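Local atomic coordinates of flagellar hook-associated protein (Burkholderia pseudomallei, PDB entry 4UT1), a protein that probably serves as a structural component of the bacterial flagellum, forming part of the junction between hook and filament. Residues Leu209-Leu214 with Gly227-Phe232; Asn80-Ala85 with Gln624-Gln629. All coordinates share one frame; numbering follows the deposited sequence.

Interaction 1: residues Leu209-Leu214 with Gly227-Phe232; sequences LAVSKL and GNYSVF
Val211 and Leu214, one helical turn apart, meet Tyr229 and Val231 of the strand as two separate pairs, a compact example of a helix laid on a sheet. The more enclosed pair is Leu214 with Val231, both buried: they reach toward each other tip to tip, with Leu214 CD2 3.9 Å from Val231 CG1. Leu214 is aimed across the gap by a chi1 of 174°, which sets its CG opposite the backbone N. Val240 of strand 238-241 packs on Val231, so hydrocarbon continues beyond the contact.

In the second pair Val211 is itself buried, and the open side begins at the partly exposed Tyr229. Their side chains cross at about a right angle, and Val211 CG2 approaches the ring obliquely, 3.9 Å from Tyr229 CD2 and 4.1 Å from Tyr229 CE2. Val211 also touches Val222 and Ile183. Tyr229 OH hydrogen-bonds to Asp208 OD1, and the ring has a cation-pi partner in Arg207, both from the helical turn ahead of Leu209.

No hydrogen bond joins the two segments themselves. Their contact therefore rests on dispersion and the exclusion of water, while the hydrogen bond to Asp208, with the cation-pi contact to Arg207, probably restrains how the ring can shift.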
ATOM      1  N   LEU A 209      36.220  27.104   7.431  1.00 30.12           N
ATOM      2  CA  LEU A 209      35.137  27.341   6.489  1.00 34.89           C
ATOM      3  C   LEU A 209      34.784  26.055   5.755  1.00 34.25           C
ATOM      4  O   LEU A 209      33.619  25.807   5.437  1.00 29.00           O
ATOM      5  CB  LEU A 209      35.513  28.429   5.487  1.00 36.32           C
ATOM      6  CG  LEU A 209      34.537  28.615   4.323  1.00 39.08           C
ATOM      7  CD1 LEU A 209      33.116  28.857   4.833  1.00 36.49           C
ATOM      8  CD2 LEU A 209      34.987  29.751   3.416  1.00 40.07           C
ATOM      9  N   ALA A 210      35.798  25.236   5.486  1.00 29.58           N
ATOM     10  CA  ALA A 210      35.578  23.955   4.827  1.00 26.80           C
ATOM     11  C   ALA A 210      34.751  23.042   5.727  1.00 23.89           C
ATOM     12  O   ALA A 210      33.798  22.412   5.270  1.00 25.13           O
ATOM     13  CB  ALA A 210      36.909  23.300   4.461  1.00 26.77           C
ATOM     14  N   VAL A 211      35.108  22.980   7.007  1.00 23.15           N
ATOM     15  CA  VAL A 211      34.364  22.160   7.960  1.00 23.94           C
ATOM     16  C   VAL A 211      32.918  22.634   8.064  1.00 23.75           C
ATOM     17  O   VAL A 211      31.990  21.824   8.195  1.00 23.80           O
ATOM     18  CB  VAL A 211      35.002  22.188   9.358  1.00 24.29           C
ATOM     19  CG1 VAL A 211      34.063  21.563  10.382  1.00 24.74           C
ATOM     20  CG2 VAL A 211      36.351  21.469   9.348  1.00 23.89           C
ATOM     21  N   SER A 212      32.735  23.951   8.021  1.00 26.22           N
ATOM     22  CA  SER A 212      31.401  24.541   8.081  1.00 26.92           C
ATOM     23  C   SER A 212      30.581  24.047   6.916  1.00 24.38           C
ATOM     24  O   SER A 212      29.526  23.429   7.102  1.00 21.75           O
ATOM     25  CB  SER A 212      31.470  26.070   8.067  1.00 24.31           C
ATOM     26  OG  SER A 212      30.182  26.635   7.848  1.00 30.81           O
ATOM     27  N   LYS A 213      31.081  24.315   5.716  1.00 22.76           N
ATOM     28  CA  LYS A 213      30.434  23.865   4.495  1.00 26.30           C
ATOM     29  C   LYS A 213      30.140  22.369   4.562  1.00 22.62           C
ATOM     30  O   LYS A 213      29.039  21.937   4.238  1.00 19.04           O
ATOM     31  CB  LYS A 213      31.299  24.187   3.273  1.00 28.68           C
ATOM     32  CG  LYS A 213      31.660  25.673   3.123  1.00 30.11           C
ATOM     33  CD  LYS A 213      30.446  26.592   3.224  1.00 34.91           C
ATOM     34  CE  LYS A 213      29.542  26.491   2.007  1.00 37.92           C
ATOM     35  NZ  LYS A 213      28.494  27.561   2.005  1.00 42.25           N
ATOM     36  N   LEU A 214      31.118  21.585   5.005  1.00 21.53           N
ATOM     37  CA  LEU A 214      30.940  20.140   5.131  1.00 20.83           C
ATOM     38  C   LEU A 214      29.777  19.732   6.060  1.00 20.11           C
ATOM     39  O   LEU A 214      29.002  18.825   5.742  1.00 20.04           O
ATOM     40  CB  LEU A 214      32.256  19.506   5.616  1.00 19.67           C
ATOM     41  CG  LEU A 214      32.227  18.008   5.942  1.00 22.69           C
ATOM     42  CD1 LEU A 214      31.782  17.185   4.737  1.00 16.62           C
ATOM     43  CD2 LEU A 214      33.601  17.550   6.422  1.00 22.62           C
ATOM     44  N   GLY A 227      47.533  19.646  16.008  1.00 48.60           N
ATOM     45  CA  GLY A 227      47.192  20.743  15.125  1.00 47.05           C
ATOM     46  C   GLY A 227      46.438  20.281  13.891  1.00 43.58           C
ATOM     47  O   GLY A 227      45.962  21.103  13.112  1.00 37.78           O
ATOM     48  N   ASN A 228      46.337  18.967  13.706  1.00 43.84           N
ATOM     49  CA  ASN A 228      45.540  18.406  12.617  1.00 39.90           C
ATOM     50  C   ASN A 228      44.047  18.420  12.943  1.00 36.19           C
ATOM     51  O   ASN A 228      43.660  18.454  14.108  1.00 39.37           O
ATOM     52  CB  ASN A 228      45.964  16.964  12.306  1.00 39.88           C
ATOM     53  CG  ASN A 228      47.177  16.881  11.394  1.00 37.20           C
ATOM     54  OD1 ASN A 228      47.524  17.835  10.696  1.00 36.04           O
ATOM     55  ND2 ASN A 228      47.821  15.719  11.385  1.00 39.52           N
ATOM     56  N   TYR A 229      43.223  18.403  11.900  1.00 28.65           N
ATOM     57  CA  TYR A 229      41.801  18.102  12.040  1.00 30.23           C
ATOM     58  C   TYR A 229      41.533  16.679  11.558  1.00 25.60           C
ATOM     59  O   TYR A 229      41.604  16.411  10.361  1.00 27.50           O
ATOM     60  CB  TYR A 229      40.927  19.065  11.219  1.00 33.58           C
ATOM     61  CG  TYR A 229      40.647  20.438  11.799  1.00 35.03           C
ATOM     62  CD1 TYR A 229      41.210  20.851  12.999  1.00 35.48           C
ATOM     63  CD2 TYR A 229      39.800  21.322  11.130  1.00 32.10           C
ATOM     64  CE1 TYR A 229      40.943  22.113  13.513  1.00 37.37           C
ATOM     65  CE2 TYR A 229      39.526  22.576  11.631  1.00 31.32           C
ATOM     66  CZ  TYR A 229      40.097  22.970  12.825  1.00 39.94           C
ATOM     67  OH  TYR A 229      39.826  24.227  13.324  1.00 37.60           O
ATOM     68  N   SER A 230      41.227  15.758  12.461  1.00 27.33           N
ATOM     69  CA  SER A 230      40.620  14.512  12.016  1.00 24.77           C
ATOM     70  C   SER A 230      39.111  14.731  11.925  1.00 24.31           C
ATOM     71  O   SER A 230      38.530  15.368  12.794  1.00 24.03           O
ATOM     72  CB  SER A 230      40.952  13.358  12.956  1.00 29.54           C
ATOM     73  OG  SER A 230      42.297  12.948  12.783  1.00 32.34           O
ATOM     74  N   VAL A 231      38.484  14.224  10.870  1.00 21.17           N
ATOM     75  CA  VAL A 231      37.044  14.428  10.688  1.00 23.91           C
ATOM     76  C   VAL A 231      36.327  13.107  10.502  1.00 19.63           C
ATOM     77  O   VAL A 231      36.767  12.246   9.734  1.00 21.29           O
ATOM     78  CB  VAL A 231      36.736  15.347   9.485  1.00 20.58           C
ATOM     79  CG1 VAL A 231      35.237  15.656   9.431  1.00 19.79           C
ATOM     80  CG2 VAL A 231      37.531  16.628   9.580  1.00 22.96           C
ATOM     81  N   PHE A 232      35.211  12.957  11.212  1.00 22.06           N
ATOM     82  CA  PHE A 232      34.435  11.730  11.188  1.00 22.10           C
ATOM     83  C   PHE A 232      32.963  12.027  10.963  1.00 22.53           C
ATOM     84  O   PHE A 232      32.445  13.036  11.453  1.00 21.19           O
ATOM     85  CB  PHE A 232      34.581  10.958  12.497  1.00 25.17           C
ATOM     86  CG  PHE A 232      35.985  10.549  12.813  1.00 25.64           C
ATOM     87  CD1 PHE A 232      36.861  11.442  13.406  1.00 27.99           C
ATOM     88  CD2 PHE A 232      36.419   9.262  12.536  1.00 24.36           C
ATOM     89  CE1 PHE A 232      38.163  11.058  13.705  1.00 29.58           C
ATOM     90  CE2 PHE A 232      37.711   8.872  12.830  1.00 27.62           C
ATOM     91  CZ  PHE A 232      38.584   9.769  13.418  1.00 27.68           C
TER

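Interaction 2: residues Asn80-Ala85 with Gln624-Gln629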
ATOM      1  N   ASN A  80      32.634  22.127  17.759  1.00 35.06           N
ATOM      2  CA  ASN A  80      31.747  20.991  17.535  1.00 36.41           C
ATOM      3  C   ASN A  80      30.293  21.304  17.862  1.00 35.16           C
ATOM      4  O   ASN A  80      29.389  20.602  17.409  1.00 31.25           O
ATOM      5  CB  ASN A  80      32.202  19.777  18.345  1.00 36.11           C
ATOM      6  CG  ASN A  80      33.172  18.896  17.577  1.00 39.44           C
ATOM      7  OD1 ASN A  80      33.261  18.974  16.349  1.00 38.29           O
ATOM      8  ND2 ASN A  80      33.893  18.049  18.293  1.00 34.52           N
ATOM      9  N   GLN A  81      30.069  22.346  18.656  1.00 36.36           N
ATOM     10  CA  GLN A  81      28.709  22.743  19.005  1.00 32.46           C
ATOM     11  C   GLN A  81      28.028  23.395  17.802  1.00 26.07           C
ATOM     12  O   GLN A  81      26.894  23.049  17.461  1.00 27.26           O
ATOM     13  CB  GLN A  81      28.709  23.675  20.225  1.00 34.35           C
ATOM     14  CG  GLN A  81      28.740  22.919  21.561  1.00 36.35           C
ATOM     15  CD  GLN A  81      28.582  23.821  22.785  1.00 32.54           C
ATOM     16  OE1 GLN A  81      29.172  24.905  22.865  1.00 27.65           O
ATOM     17  NE2 GLN A  81      27.792  23.360  23.756  1.00 30.86           N
ATOM     18  N   LEU A  82      28.719  24.323  17.151  1.00 26.85           N
ATOM     19  CA  LEU A  82      28.184  24.939  15.950  1.00 30.41           C
ATOM     20  C   LEU A  82      27.977  23.892  14.859  1.00 28.46           C
ATOM     21  O   LEU A  82      26.961  23.908  14.163  1.00 27.16           O
ATOM     22  CB  LEU A  82      29.100  26.052  15.441  1.00 26.95           C
ATOM     23  CG  LEU A  82      28.707  26.604  14.067  1.00 27.28           C
ATOM     24  CD1 LEU A  82      27.295  27.211  14.091  1.00 24.34           C
ATOM     25  CD2 LEU A  82      29.716  27.619  13.543  1.00 28.83           C
ATOM     26  N   ASN A  83      28.941  22.987  14.710  1.00 28.36           N
ATOM     27  CA  ASN A  83      28.842  21.921  13.717  1.00 26.69           C
ATOM     28  C   ASN A  83      27.586  21.083  13.884  1.00 24.07           C
ATOM     29  O   ASN A  83      26.898  20.802  12.906  1.00 22.12           O
ATOM     30  CB  ASN A  83      30.062  21.001  13.775  1.00 26.37           C
ATOM     31  CG  ASN A  83      31.330  21.690  13.326  1.00 29.51           C
ATOM     32  OD1 ASN A  83      31.285  22.647  12.555  1.00 25.12           O
ATOM     33  ND2 ASN A  83      32.472  21.206  13.806  1.00 31.39           N
ATOM     34  N   ALA A  84      27.301  20.673  15.116  1.00 19.50           N
ATOM     35  CA  ALA A  84      26.136  19.839  15.387  1.00 22.59           C
ATOM     36  C   ALA A  84      24.846  20.604  15.117  1.00 21.75           C
ATOM     37  O   ALA A  84      23.912  20.073  14.518  1.00 21.23           O
ATOM     38  CB  ALA A  84      26.161  19.337  16.818  1.00 28.22           C
ATOM     39  N   ALA A  85      24.796  21.850  15.569  1.00 20.53           N
ATOM     40  CA  ALA A  85      23.609  22.673  15.375  1.00 20.87           C
ATOM     41  C   ALA A  85      23.399  22.932  13.888  1.00 20.21           C
ATOM     42  O   ALA A  85      22.290  22.799  13.369  1.00 17.35           O
ATOM     43  CB  ALA A  85      23.738  23.983  16.144  1.00 21.61           C
ATOM     44  N   GLN A 624      22.221  32.352  15.039  1.00 16.44           N
ATOM     45  CA  GLN A 624      22.662  32.989  16.274  1.00 18.17           C
ATOM     46  C   GLN A 624      24.006  32.443  16.762  1.00 16.62           C
ATOM     47  O   GLN A 624      24.863  33.201  17.195  1.00 18.55           O
ATOM     48  CB  GLN A 624      21.599  32.817  17.352  1.00 18.53           C
ATOM     49  CG  GLN A 624      20.282  33.494  16.981  1.00 18.99           C
ATOM     50  CD  GLN A 624      19.100  32.924  17.724  1.00 19.51           C
ATOM     51  OE1 GLN A 624      19.227  32.447  18.849  1.00 22.14           O
ATOM     52  NE2 GLN A 624      17.932  32.974  17.092  1.00 23.59           N
ATOM     53  N   ILE A 625      24.190  31.129  16.689  1.00 18.21           N
ATOM     54  CA  ILE A 625      25.469  30.527  17.076  1.00 18.20           C
ATOM     55  C   ILE A 625      26.588  31.008  16.154  1.00 19.43           C
ATOM     56  O   ILE A 625      27.717  31.280  16.598  1.00 17.12           O
ATOM     57  CB  ILE A 625      25.376  28.993  17.056  1.00 19.47           C
ATOM     58  CG1 ILE A 625      24.269  28.543  18.012  1.00 15.53           C
ATOM     59  CG2 ILE A 625      26.718  28.353  17.401  1.00 18.85           C
ATOM     60  CD1 ILE A 625      24.083  27.043  18.075  1.00 19.13           C
ATOM     61  N   THR A 626      26.261  31.144  14.872  1.00 17.92           N
ATOM     62  CA  THR A 626      27.228  31.601  13.883  1.00 20.77           C
ATOM     63  C   THR A 626      27.664  33.026  14.183  1.00 19.55           C
ATOM     64  O   THR A 626      28.855  33.344  14.137  1.00 18.74           O
ATOM     65  CB  THR A 626      26.649  31.507  12.458  1.00 24.24           C
ATOM     66  OG1 THR A 626      26.435  30.127  12.134  1.00 24.81           O
ATOM     67  CG2 THR A 626      27.598  32.129  11.435  1.00 23.68           C
ATOM     68  N   GLN A 627      26.697  33.878  14.504  1.00 18.86           N
ATOM     69  CA  GLN A 627      26.990  35.267  14.816  1.00 21.09           C
ATOM     70  C   GLN A 627      27.809  35.351  16.095  1.00 19.48           C
ATOM     71  O   GLN A 627      28.707  36.181  16.199  1.00 19.68           O
ATOM     72  CB  GLN A 627      25.703  36.091  14.943  1.00 18.20           C
ATOM     73  CG  GLN A 627      24.962  36.286  13.631  1.00 21.93           C
ATOM     74  CD  GLN A 627      23.796  37.237  13.767  1.00 21.02           C
ATOM     75  OE1 GLN A 627      23.856  38.203  14.522  1.00 21.13           O
ATOM     76  NE2 GLN A 627      22.721  36.960  13.044  1.00 26.74           N
ATOM     77  N   ALA A 628      27.507  34.486  17.060  1.00 16.36           N
ATOM     78  CA  ALA A 628      28.280  34.443  18.296  1.00 16.55           C
ATOM     79  C   ALA A 628      29.742  34.119  17.981  1.00 20.46           C
ATOM     80  O   ALA A 628      30.655  34.809  18.436  1.00 20.38           O
ATOM     81  CB  ALA A 628      27.693  33.414  19.278  1.00 15.48           C
ATOM     82  N   GLN A 629      29.958  33.083  17.176  1.00 17.55           N
ATOM     83  CA  GLN A 629      31.314  32.642  16.874  1.00 20.21           C
ATOM     84  C   GLN A 629      32.071  33.693  16.073  1.00 18.98           C
ATOM     85  O   GLN A 629      33.275  33.871  16.251  1.00 21.69           O
ATOM     86  CB  GLN A 629      31.296  31.313  16.118  1.00 22.87           C
ATOM     87  CG  GLN A 629      32.671  30.848  15.639  1.00 25.62           C
ATOM     88  CD  GLN A 629      33.610  30.465  16.776  1.00 30.89           C
ATOM     89  OE1 GLN A 629      33.212  29.812  17.743  1.00 37.75           O
ATOM     90  NE2 GLN A 629      34.869  30.870  16.656  1.00 33.05           N
TER
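Leu82 and Ile625 slide past each other in opposite directions, side by side rather than end on, where two nearly antiparallel helices face one another. The closest approach is 3.5 Å, between Leu82 CD1 and Ile625 CG2, and the same Ile625 methyl also lies 3.8 Å from Leu82 CB. Leu82 is not aimed straight across by its CB; a chi1 of 171° swings the chain away from its own backbone N, and the branched end carries CD1 over to the partner helix.

Ile625 divides its two branches between neighbours. While CG2 takes the leucine, the other arm is extended, with chi2 at 180°, and brings Ile625 CD1 to within 3.6 Å of Ala85 CB. The small alanine, one turn on from Leu82, thus receives the longer branch. Beside this pair, Leu82 CD1 comes 3.6 Å from Thr626 OG1. That hydroxyl is hydrogen-bonded to Val622 O, one turn earlier in its own helix, so its proton is taken up there and its encounter with the methyl is van der Waals contact.

The short helical axes approach to 10.1 Å at an angle of 155°, and the four touching side chains all remain partly exposed. A polar link close by, from Gln618 NE2 to Ala85 O, continues the pairing along helix 593-630. On another face of helix 80-106, Asn83 packs against Val211 and Ser215 of helix 201-215, and Asn80 ND2 hydrogen-bonds to Val222 O of strand 220-225.

Helix 80-106 connects the two contacts: it meets helix 593-630 in interaction 2 and also touches helix 201-215, which rests on the sheet in interaction 1. The centres lie about 14 Å apart, and the direct meeting point is Val211 CG1 against Asn83 OD1, at 3.7 Å. Val211 thus uses one methyl for the strand and the other for the first helix. The sequence scales differ sharply: the closest ends are 13 positions apart in interaction 1 and 539 in interaction 2. A local helix-sheet unit is thereby joined to a pairing of the early and late ends of the modelled chain, illustrating how one helix can join near and distant sequence through layered side-chain packing.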